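Long-range contacts in Abbfa_003403 (Acinetobacter baumannii, PDB 4ZXH), which probably assembles a peptide product as a four-domain nonribosomal peptide synthetase, joining condensation, adenylation, carrier and thioesterase steps in one chain: residues R221-S231 and R395-I403; I307-T317 and M445-L456. One frame throughout, in Å; residues are numbered along the deposited sequence.

Interaction 1. Residues R221-S231 and R395-I403; sequences RPAVQQHKGSS and RQQEGQLDI. With PNS (4'-phosphopantetheine), chain B.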
loop_
_atom_site.group_PDB
_atom_site.type_symbol
_atom_site.label_atom_id
_atom_site.label_comp_id
_atom_site.label_asym_id
_atom_site.label_seq_id
_atom_site.Cartn_x
_atom_site.Cartn_y
_atom_site.Cartn_z
ATOM N N ARG A 221 -5.782 -3.683 0.418
ATOM C CA ARG A 221 -5.928 -2.370 -0.189
ATOM C C ARG A 221 -5.023 -2.215 -1.425
ATOM O O ARG A 221 -3.810 -2.452 -1.359
ATOM C CB ARG A 221 -5.622 -1.282 0.844
ATOM C CG ARG A 221 -6.021 0.093 0.397
ATOM C CD ARG A 221 -5.478 1.162 1.326
ATOM N NE ARG A 221 -6.031 1.028 2.664
ATOM C CZ ARG A 221 -7.187 1.560 3.042
ATOM N NH1 ARG A 221 -7.612 1.379 4.280
ATOM N NH2 ARG A 221 -7.917 2.262 2.179
ATOM N N PRO A 222 -5.610 -1.824 -2.565
ATOM C CA PRO A 222 -4.847 -1.592 -3.803
ATOM C C PRO A 222 -3.865 -0.441 -3.667
ATOM O O PRO A 222 -4.123 0.502 -2.914
ATOM C CB PRO A 222 -5.925 -1.253 -4.837
ATOM C CG PRO A 222 -7.183 -1.823 -4.265
ATOM C CD PRO A 222 -7.058 -1.688 -2.774
ATOM N N ALA A 223 -2.757 -0.510 -4.399
ATOM C CA ALA A 223 -1.731 0.518 -4.292
ATOM C C ALA A 223 -2.264 1.881 -4.738
ATOM O O ALA A 223 -1.937 2.908 -4.137
ATOM C CB ALA A 223 -0.507 0.124 -5.094
ATOM N N VAL A 224 -3.089 1.896 -5.780
ATOM C CA VAL A 224 -3.695 3.153 -6.227
ATOM C C VAL A 224 -5.231 3.062 -6.279
ATOM O O VAL A 224 -5.803 2.193 -6.926
ATOM C CB VAL A 224 -3.133 3.594 -7.610
ATOM C CG1 VAL A 224 -3.742 4.884 -8.032
ATOM C CG2 VAL A 224 -1.640 3.768 -7.534
ATOM N N GLN A 225 -5.867 3.965 -5.548
ATOM C CA GLN A 225 -7.315 4.063 -5.373
ATOM C C GLN A 225 -8.072 4.085 -6.709
ATOM O O GLN A 225 -7.786 4.938 -7.538
ATOM C CB GLN A 225 -7.595 5.337 -4.570
ATOM C CG GLN A 225 -8.941 5.487 -3.912
ATOM C CD GLN A 225 -8.991 6.794 -3.140
ATOM O OE1 GLN A 225 -8.019 7.562 -3.173
ATOM N NE2 GLN A 225 -10.119 7.066 -2.452
ATOM N N GLN A 226 -9.030 3.173 -6.909
ATOM C CA GLN A 226 -9.762 3.055 -8.188
ATOM C C GLN A 226 -11.197 3.629 -8.195
ATOM O O GLN A 226 -11.872 3.631 -9.242
ATOM C CB GLN A 226 -9.837 1.585 -8.613
ATOM C CG GLN A 226 -8.527 0.986 -9.058
ATOM C CD GLN A 226 -7.947 1.723 -10.243
ATOM O OE1 GLN A 226 -8.601 1.865 -11.280
ATOM N NE2 GLN A 226 -6.720 2.217 -10.092
ATOM N N HIS A 227 -11.652 4.101 -7.036
ATOM C CA HIS A 227 -12.961 4.726 -6.885
ATOM C C HIS A 227 -14.093 3.841 -7.386
ATOM O O HIS A 227 -15.051 4.327 -7.987
ATOM C CB HIS A 227 -13.002 6.085 -7.598
ATOM C CG HIS A 227 -11.996 7.065 -7.079
ATOM N ND1 HIS A 227 -12.178 7.770 -5.909
ATOM C CD2 HIS A 227 -10.785 7.434 -7.555
ATOM C CE1 HIS A 227 -11.130 8.541 -5.690
ATOM N NE2 HIS A 227 -10.269 8.357 -6.676
ATOM N N LYS A 228 -13.977 2.540 -7.150
ATOM C CA LYS A 228 -15.107 1.636 -7.352
ATOM C C LYS A 228 -15.887 1.533 -6.044
ATOM O O LYS A 228 -15.315 1.247 -4.994
ATOM C CB LYS A 228 -14.650 0.233 -7.787
ATOM C CG LYS A 228 -13.844 0.149 -9.073
ATOM C CD LYS A 228 -13.810 -1.304 -9.551
ATOM C CE LYS A 228 -12.889 -1.521 -10.745
ATOM N NZ LYS A 228 -11.451 -1.421 -10.354
ATOM N N GLY A 229 -17.189 1.756 -6.084
ATOM C CA GLY A 229 -17.972 1.597 -4.875
ATOM C C GLY A 229 -19.312 0.939 -5.109
ATOM O O GLY A 229 -19.662 0.593 -6.243
ATOM N N SER A 230 -20.068 0.777 -4.030
ATOM C CA SER A 230 -21.429 0.288 -4.117
ATOM C C SER A 230 -22.238 0.939 -3.008
ATOM O O SER A 230 -21.681 1.668 -2.190
ATOM C CB SER A 230 -21.472 -1.235 -4.014
ATOM O OG SER A 230 -22.813 -1.689 -4.026
ATOM N N SER A 231 -23.542 0.679 -2.972
ATOM C CA SER A 231 -24.450 1.390 -2.061
ATOM C C SER A 231 -25.419 0.430 -1.427
ATOM O O SER A 231 -25.938 -0.442 -2.106
ATOM C CB SER A 231 -25.255 2.472 -2.792
ATOM O OG SER A 231 -24.426 3.384 -3.493
ATOM N N ARG A 395 -28.085 4.150 -8.352
ATOM C CA ARG A 395 -26.812 4.205 -7.648
ATOM C C ARG A 395 -25.960 5.354 -8.223
ATOM O O ARG A 395 -25.824 5.486 -9.436
ATOM C CB ARG A 395 -26.071 2.880 -7.762
ATOM C CG ARG A 395 -26.650 1.741 -6.921
ATOM C CD ARG A 395 -26.016 0.383 -7.306
ATOM N NE ARG A 395 -24.554 0.380 -7.218
ATOM C CZ ARG A 395 -23.770 -0.629 -7.594
ATOM N NH1 ARG A 395 -24.287 -1.740 -8.098
ATOM N NH2 ARG A 395 -22.457 -0.523 -7.462
ATOM N N GLN A 396 -25.418 6.211 -7.365
ATOM C CA GLN A 396 -24.618 7.327 -7.861
ATOM C C GLN A 396 -23.616 7.844 -6.817
ATOM O O GLN A 396 -23.735 7.560 -5.620
ATOM C CB GLN A 396 -25.536 8.461 -8.344
ATOM C CG GLN A 396 -26.495 8.995 -7.316
ATOM C CD GLN A 396 -25.951 10.244 -6.669
ATOM O OE1 GLN A 396 -25.645 11.232 -7.354
ATOM N NE2 GLN A 396 -25.776 10.198 -5.347
ATOM N N GLN A 397 -22.637 8.607 -7.294
ATOM C CA GLN A 397 -21.455 9.001 -6.512
ATOM C C GLN A 397 -20.912 7.866 -5.629
ATOM O O GLN A 397 -20.931 7.945 -4.395
ATOM C CB GLN A 397 -21.733 10.216 -5.613
ATOM C CG GLN A 397 -22.686 11.274 -6.166
ATOM C CD GLN A 397 -22.488 12.682 -5.612
ATOM O OE1 GLN A 397 -21.696 12.918 -4.716
ATOM N NE2 GLN A 397 -23.334 13.584 -6.061
ATOM N N GLU A 398 -20.416 6.811 -6.249
ATOM C CA GLU A 398 -19.856 5.724 -5.462
ATOM C C GLU A 398 -18.334 5.707 -5.533
ATOM O O GLU A 398 -17.748 5.921 -6.598
ATOM C CB GLU A 398 -20.436 4.386 -5.917
ATOM C CG GLU A 398 -21.910 4.296 -5.645
ATOM C CD GLU A 398 -22.553 3.053 -6.218
ATOM O OE1 GLU A 398 -22.119 2.607 -7.303
ATOM O OE2 GLU A 398 -23.527 2.549 -5.604
ATOM N N GLY A 399 -17.704 5.479 -4.383
ATOM C CA GLY A 399 -16.266 5.293 -4.311
ATOM C C GLY A 399 -15.452 6.541 -4.024
ATOM O O GLY A 399 -14.282 6.635 -4.409
ATOM N N GLN A 400 -16.058 7.509 -3.354
ATOM C CA GLN A 400 -15.321 8.702 -2.985
ATOM C C GLN A 400 -14.367 8.389 -1.861
ATOM O O GLN A 400 -13.210 8.810 -1.887
ATOM C CB GLN A 400 -16.267 9.820 -2.564
ATOM C CG GLN A 400 -17.018 10.419 -3.722
ATOM C CD GLN A 400 -18.081 11.368 -3.255
ATOM O OE1 GLN A 400 -18.235 11.584 -2.048
ATOM N NE2 GLN A 400 -18.820 11.961 -4.207
ATOM N N LEU A 401 -14.867 7.633 -0.882
ATOM C CA LEU A 401 -14.106 7.276 0.306
ATOM C C LEU A 401 -14.123 5.777 0.535
ATOM O O LEU A 401 -14.612 5.032 -0.302
ATOM C CB LEU A 401 -14.660 8.001 1.522
ATOM C CG LEU A 401 -14.609 9.529 1.475
ATOM C CD1 LEU A 401 -15.285 10.086 2.727
ATOM C CD2 LEU A 401 -13.158 10.021 1.346
ATOM N N ASP A 402 -13.570 5.334 1.661
ATOM C CA ASP A 402 -13.588 3.919 2.011
ATOM C C ASP A 402 -14.996 3.535 2.405
ATOM O O ASP A 402 -15.507 2.476 2.012
ATOM C CB ASP A 402 -12.620 3.612 3.154
ATOM C CG ASP A 402 -11.176 3.548 2.703
ATOM O OD1 ASP A 402 -10.882 3.982 1.570
ATOM O OD2 ASP A 402 -10.330 3.056 3.483
ATOM N N ILE A 403 -15.608 4.423 3.185
ATOM C CA ILE A 403 -16.976 4.290 3.675
ATOM C C ILE A 403 -17.612 5.674 3.701
ATOM O O ILE A 403 -16.956 6.649 4.088
ATOM C CB ILE A 403 -17.036 3.707 5.109
ATOM C CG1 ILE A 403 -16.405 2.333 5.187
ATOM C CG2 ILE A 403 -18.452 3.534 5.562
ATOM C CD1 ILE A 403 -16.279 1.846 6.619
HETATM O O23 PNS B . -2.646 15.582 -2.079
HETATM P P24 PNS B . -2.936 17.011 -2.456
HETATM O O25 PNS B . -2.120 18.100 -1.814
HETATM O O27 PNS B . -4.480 17.246 -2.053
HETATM C C28 PNS B . -5.498 16.386 -2.556
HETATM C C29 PNS B . -6.846 16.883 -2.066
HETATM C C30 PNS B . -6.960 18.326 -2.563
HETATM C C31 PNS B . -6.880 16.829 -0.538
HETATM C C32 PNS B . -7.956 15.977 -2.618
HETATM O O33 PNS B . -7.530 14.617 -2.429
HETATM C C34 PNS B . -9.278 16.261 -1.930
HETATM O O35 PNS B . -9.829 17.359 -1.997
HETATM N N36 PNS B . -9.854 15.282 -1.247
HETATM C C37 PNS B . -11.119 15.457 -0.552
HETATM C C38 PNS B . -12.112 14.456 -1.142
HETATM C C39 PNS B . -13.492 15.037 -1.105
HETATM O O40 PNS B . -13.676 16.227 -1.314
HETATM N N41 PNS B . -14.441 14.153 -0.831
HETATM C C42 PNS B . -15.863 14.377 -0.727
HETATM C C43 PNS B . -16.328 13.091 -0.074
HETATM S S44 PNS B . -16.482 13.405 1.689
#
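Gly229 and Gly399 bring two backbones together, CA to CA 4.1 Å, where an edge strand of the condensation domain meets the loop that leads from its six-stranded sheet into its four-stranded one. The backbones lie too close here for side chains between them, and Gly399 also has a positive phi (93°), a conformation natural to glycine. Beside them the His227 ring meets Gly399 O at its edge, ND1 donating over 2.8 Å. Past the glycines, Glu398 reaches the strand and accepts from Ser231 OG; the length of that bond is doubtful at this resolution. Arg395 holds the same carboxylate side-on, NE to OE2 at 2.9 Å and NH2 to OE1, and also makes a weak bond from NH2 to Gly229 O. Lys116 adds a second positive partner at Glu398 OE1.

At the far end Arg221 meets Asp402 end-on, NH1 and NH2 both directed to OD2, NH2 at 2.9 Å, the two planes nearly coplanar (19°). Its bend at chi3 (-63°) turns the guanidinium into that position. His213 also donates to OD2, and Tyr935 bonds Arg221 NE, tying the pair to the C-terminal adenylation subdomain. Between these ends the loop lines the pocket where the condensation domain receives the carrier domain's phosphopantetheine arm: the Gln400 amide, its NE2 bonded to Ala38 O, borders the cofactor near C43, and Leu401 CD1 lies 3.7 Å from the sulfur PNS S44.

Interaction 2. Residues I307-T317 and M445-L456; sequences IDADQTLRQFT and MVAHPERKIVEL
This is a short antiparallel backbone pairing backed by an apolar core, and it joins the start of helix 313-329 to the segment that follows helix 428-447 in the condensation domain. Thr312 and Lys452 form a single non-hydrogen-bonded pair, flanked by Ile453 N to Gln311 O (3.1 Å, nearly straight at 171°) and Leu313 N to Arg451 O. One step further on, Val454 N donates to Ala309 O in the carbonyl plane, on a lone pair. Thr312 is also the N-cap of the helix: its OG1 sits between backbone N and carbonyl carbon (chi1 73°) and accepts from Gln315 N, while Gln315 OE1 takes Thr312 N in return, a capping box.

Beneath the pairing, Leu313 spreads its two methyls between helix and loop. CD1 packs on Met445 CG at 3.6 Å, and CD2 meets Ile453 CG1 at 3.8 Å, with Leu456 a little further off. Ile453 sends CD1 over one face of the Phe316 ring, 4.0 Å from its centroid, a CH-pi contact for which a long branched chain and a flat ring are well matched.

Charged side chains border this core. Lys452 runs alongside Asp310, placing NZ 3.0 Å from OD1 on its syn lone pair. Arg314 and Glu450 are nearly coplanar; NE and, more weakly, NH2 point to OE2, and the NE length is doubtful. The backbone bonds thus fix the register and buried apolar side chains, aliphatic and aromatic, pack behind it, whereas the two charged pairs at the more exposed margin are probably weakened by solvent and add less.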
loop_
_atom_site.group_PDB
_atom_site.type_symbol
_atom_site.label_atom_id
_atom_site.label_comp_id
_atom_site.label_asym_id
_atom_site.label_seq_id
_atom_site.Cartn_x
_atom_site.Cartn_y
_atom_site.Cartn_z
ATOM N N ILE A 307 -11.682 9.042 21.208
ATOM C CA ILE A 307 -12.656 8.299 22.009
ATOM C C ILE A 307 -12.109 7.948 23.373
ATOM O O ILE A 307 -11.014 7.394 23.484
ATOM C CB ILE A 307 -13.085 6.975 21.361
ATOM C CG1 ILE A 307 -13.458 7.177 19.899
ATOM C CG2 ILE A 307 -14.250 6.363 22.137
ATOM C CD1 ILE A 307 -14.592 8.085 19.721
ATOM N N ASP A 308 -12.884 8.274 24.401
ATOM C CA ASP A 308 -12.632 7.804 25.751
ATOM C C ASP A 308 -13.730 6.796 26.124
ATOM O O ASP A 308 -14.852 7.190 26.432
ATOM C CB ASP A 308 -12.604 8.995 26.714
ATOM C CG ASP A 308 -12.399 8.590 28.164
ATOM O OD1 ASP A 308 -11.927 7.462 28.444
ATOM O OD2 ASP A 308 -12.725 9.427 29.033
ATOM N N ALA A 309 -13.410 5.503 26.095
ATOM C CA ALA A 309 -14.400 4.442 26.333
ATOM C C ALA A 309 -15.088 4.534 27.697
ATOM O O ALA A 309 -16.107 3.885 27.940
ATOM C CB ALA A 309 -13.745 3.071 26.184
ATOM N N ASP A 310 -14.520 5.349 28.578
ATOM C CA ASP A 310 -15.025 5.515 29.930
ATOM C C ASP A 310 -16.208 6.483 29.947
ATOM O O ASP A 310 -17.031 6.448 30.852
ATOM C CB ASP A 310 -13.892 6.002 30.841
ATOM C CG ASP A 310 -14.239 5.922 32.314
ATOM O OD1 ASP A 310 -15.165 5.167 32.680
ATOM O OD2 ASP A 310 -13.575 6.618 33.112
ATOM N N GLN A 311 -16.296 7.339 28.934
ATOM C CA GLN A 311 -17.415 8.277 28.796
ATOM C C GLN A 311 -18.757 7.558 28.637
ATOM O O GLN A 311 -18.832 6.496 28.026
ATOM C CB GLN A 311 -17.196 9.203 27.586
ATOM C CG GLN A 311 -15.982 10.126 27.673
ATOM C CD GLN A 311 -16.133 11.199 28.739
ATOM O OE1 GLN A 311 -17.193 11.814 28.872
ATOM N NE2 GLN A 311 -15.073 11.419 29.514
ATOM N N THR A 312 -19.823 8.132 29.176
ATOM C CA THR A 312 -21.156 7.623 28.872
ATOM C C THR A 312 -21.539 8.086 27.471
ATOM O O THR A 312 -20.897 8.978 26.923
ATOM C CB THR A 312 -22.204 8.102 29.889
ATOM O OG1 THR A 312 -22.489 9.490 29.676
ATOM C CG2 THR A 312 -21.699 7.898 31.306
ATOM N N LEU A 313 -22.574 7.496 26.879
ATOM C CA LEU A 313 -23.005 7.947 25.557
ATOM C C LEU A 313 -23.518 9.374 25.609
ATOM O O LEU A 313 -23.379 10.114 24.641
ATOM C CB LEU A 313 -24.100 7.054 24.986
ATOM C CG LEU A 313 -23.826 5.563 24.875
ATOM C CD1 LEU A 313 -25.048 4.878 24.272
ATOM C CD2 LEU A 313 -22.576 5.316 24.048
ATOM N N ARG A 314 -24.139 9.751 26.726
ATOM C CA ARG A 314 -24.595 11.123 26.892
ATOM C C ARG A 314 -23.383 12.034 26.834
ATOM O O ARG A 314 -23.285 12.912 25.976
ATOM C CB ARG A 314 -25.343 11.318 28.213
ATOM C CG ARG A 314 -25.687 12.777 28.516
ATOM C CD ARG A 314 -26.398 12.937 29.852
ATOM N NE ARG A 314 -27.582 12.082 29.959
ATOM C CZ ARG A 314 -28.832 12.477 29.724
ATOM N NH1 ARG A 314 -29.091 13.728 29.358
ATOM N NH2 ARG A 314 -29.833 11.614 29.853
ATOM N N GLN A 315 -22.454 11.797 27.747
ATOM C CA GLN A 315 -21.251 12.595 27.830
ATOM C C GLN A 315 -20.530 12.675 26.486
ATOM O O GLN A 315 -20.226 13.763 26.002
ATOM C CB GLN A 315 -20.329 12.025 28.905
ATOM C CG GLN A 315 -20.901 12.137 30.311
ATOM C CD GLN A 315 -20.003 11.501 31.351
ATOM O OE1 GLN A 315 -19.293 10.532 31.068
ATOM N NE2 GLN A 315 -20.019 12.050 32.563
ATOM N N PHE A 316 -20.292 11.523 25.872
ATOM C CA PHE A 316 -19.585 11.467 24.596
ATOM C C PHE A 316 -20.341 12.148 23.446
ATOM O O PHE A 316 -19.734 12.824 22.615
ATOM C CB PHE A 316 -19.293 10.016 24.225
ATOM C CG PHE A 316 -18.706 9.857 22.860
ATOM C CD1 PHE A 316 -17.378 10.177 22.627
ATOM C CD2 PHE A 316 -19.482 9.402 21.805
ATOM C CE1 PHE A 316 -16.835 10.050 21.372
ATOM C CE2 PHE A 316 -18.939 9.268 20.543
ATOM C CZ PHE A 316 -17.612 9.596 20.324
ATOM N N THR A 317 -21.654 11.961 23.380
ATOM C CA THR A 317 -22.451 12.659 22.374
ATOM C C THR A 317 -22.288 14.173 22.525
ATOM O O THR A 317 -22.127 14.887 21.533
ATOM C CB THR A 317 -23.942 12.309 22.467
ATOM O OG1 THR A 317 -24.120 10.896 22.320
ATOM C CG2 THR A 317 -24.693 13.003 21.373
ATOM N N MET A 445 -28.423 3.237 22.021
ATOM C CA MET A 445 -28.345 4.631 22.454
ATOM C C MET A 445 -29.679 5.122 23.050
ATOM O O MET A 445 -29.679 5.722 24.126
ATOM C CB MET A 445 -27.915 5.554 21.296
ATOM C CG MET A 445 -26.404 5.619 21.062
ATOM S SD MET A 445 -25.855 6.635 19.663
ATOM C CE MET A 445 -25.384 8.173 20.445
ATOM N N VAL A 446 -30.809 4.886 22.375
ATOM C CA VAL A 446 -32.073 5.405 22.907
ATOM C C VAL A 446 -32.501 4.619 24.148
ATOM O O VAL A 446 -33.086 5.188 25.068
ATOM C CB VAL A 446 -33.250 5.392 21.870
ATOM C CG1 VAL A 446 -32.898 6.214 20.612
ATOM C CG2 VAL A 446 -33.714 3.964 21.535
ATOM N N ALA A 447 -32.175 3.327 24.187
ATOM C CA ALA A 447 -32.619 2.456 25.269
ATOM C C ALA A 447 -31.791 2.623 26.555
ATOM O O ALA A 447 -32.345 2.609 27.656
ATOM C CB ALA A 447 -32.598 1.001 24.804
ATOM N N HIS A 448 -30.475 2.785 26.429
ATOM C CA HIS A 448 -29.628 2.936 27.612
ATOM C C HIS A 448 -28.676 4.124 27.544
ATOM O O HIS A 448 -27.464 3.933 27.500
ATOM C CB HIS A 448 -28.820 1.662 27.844
ATOM C CG HIS A 448 -29.667 0.448 28.041
ATOM N ND1 HIS A 448 -29.890 -0.476 27.043
ATOM C CD2 HIS A 448 -30.382 0.027 29.111
ATOM C CE1 HIS A 448 -30.684 -1.428 27.498
ATOM N NE2 HIS A 448 -31.000 -1.146 28.749
ATOM N N PRO A 449 -29.225 5.353 27.577
ATOM C CA PRO A 449 -28.487 6.618 27.418
ATOM C C PRO A 449 -27.257 6.784 28.314
ATOM O O PRO A 449 -26.307 7.448 27.900
ATOM C CB PRO A 449 -29.532 7.677 27.784
ATOM C CG PRO A 449 -30.835 7.038 27.507
ATOM C CD PRO A 449 -30.656 5.589 27.837
ATOM N N GLU A 450 -27.269 6.201 29.510
ATOM C CA GLU A 450 -26.220 6.473 30.485
ATOM C C GLU A 450 -25.141 5.412 30.504
ATOM O O GLU A 450 -24.190 5.511 31.275
ATOM C CB GLU A 450 -26.811 6.610 31.888
ATOM C CG GLU A 450 -27.755 7.799 32.054
ATOM C CD GLU A 450 -27.143 9.117 31.599
ATOM O OE1 GLU A 450 -25.917 9.314 31.765
ATOM O OE2 GLU A 450 -27.898 9.961 31.070
ATOM N N ARG A 451 -25.288 4.398 29.660
ATOM C CA ARG A 451 -24.327 3.306 29.626
ATOM C C ARG A 451 -22.975 3.806 29.107
ATOM O O ARG A 451 -22.927 4.686 28.246
ATOM C CB ARG A 451 -24.867 2.157 28.768
ATOM C CG ARG A 451 -24.064 0.860 28.848
ATOM C CD ARG A 451 -24.827 -0.299 28.215
ATOM N NE ARG A 451 -25.782 -0.930 29.130
ATOM C CZ ARG A 451 -26.790 -1.704 28.734
ATOM N NH1 ARG A 451 -27.010 -1.913 27.442
ATOM N NH2 ARG A 451 -27.599 -2.249 29.625
ATOM N N LYS A 452 -21.889 3.258 29.660
ATOM C CA LYS A 452 -20.521 3.603 29.261
ATOM C C LYS A 452 -20.126 2.910 27.960
ATOM O O LYS A 452 -20.460 1.749 27.740
ATOM C CB LYS A 452 -19.516 3.235 30.365
ATOM C CG LYS A 452 -19.499 4.179 31.556
ATOM C CD LYS A 452 -18.422 3.790 32.558
ATOM C CE LYS A 452 -18.280 4.845 33.662
ATOM N NZ LYS A 452 -17.239 4.469 34.676
ATOM N N ILE A 453 -19.410 3.632 27.108
ATOM C CA ILE A 453 -19.029 3.139 25.793
ATOM C C ILE A 453 -18.352 1.762 25.844
ATOM O O ILE A 453 -18.578 0.926 24.970
ATOM C CB ILE A 453 -18.113 4.162 25.080
ATOM C CG1 ILE A 453 -18.891 5.453 24.817
ATOM C CG2 ILE A 453 -17.557 3.597 23.773
ATOM C CD1 ILE A 453 -18.182 6.450 23.959
ATOM N N VAL A 454 -17.545 1.513 26.868
ATOM C CA VAL A 454 -16.969 0.179 27.062
ATOM C C VAL A 454 -18.048 -0.872 27.402
ATOM O O VAL A 454 -18.064 -1.957 26.809
ATOM C CB VAL A 454 -15.875 0.191 28.166
ATOM C CG1 VAL A 454 -16.328 0.991 29.394
ATOM C CG2 VAL A 454 -15.492 -1.221 28.559
ATOM N N GLU A 455 -18.953 -0.536 28.330
ATOM C CA GLU A 455 -20.036 -1.432 28.771
ATOM C C GLU A 455 -21.015 -1.792 27.653
ATOM O O GLU A 455 -21.864 -2.671 27.811
ATOM C CB GLU A 455 -20.837 -0.796 29.915
ATOM C CG GLU A 455 -20.101 -0.560 31.226
ATOM C CD GLU A 455 -20.915 0.304 32.199
ATOM O OE1 GLU A 455 -21.950 0.885 31.787
ATOM O OE2 GLU A 455 -20.527 0.393 33.385
ATOM N N LEU A 456 -20.909 -1.086 26.538
ATOM C CA LEU A 456 -21.854 -1.219 25.446
ATOM C C LEU A 456 -21.521 -2.410 24.561
ATOM O O LEU A 456 -20.422 -2.503 24.008
ATOM C CB LEU A 456 -21.870 0.069 24.622
ATOM C CG LEU A 456 -22.705 0.112 23.348
ATOM C CD1 LEU A 456 -24.176 0.078 23.650
ATOM C CD2 LEU A 456 -22.356 1.351 22.573
#

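In the fold
Interactions 1 and 2 both belong to the condensation domain, and their segments alternate along the chain. They do not touch: their centres are 32 Å apart and their nearest atoms about 15 Å. Interaction 1 is the one at the phosphopantetheine, which is also hydrogen-bonded to Ser1008 N, Arg346 NE and Asn351 OD1; its Arg395 side chain is about 13 Å from the bound potassium ion. Interaction 2 joins the start of one helix to the end of another and the loop that follows, away from that pocket. It too touches the adenylation part of the chain, where Arg802 NH1 donates to Val454 O.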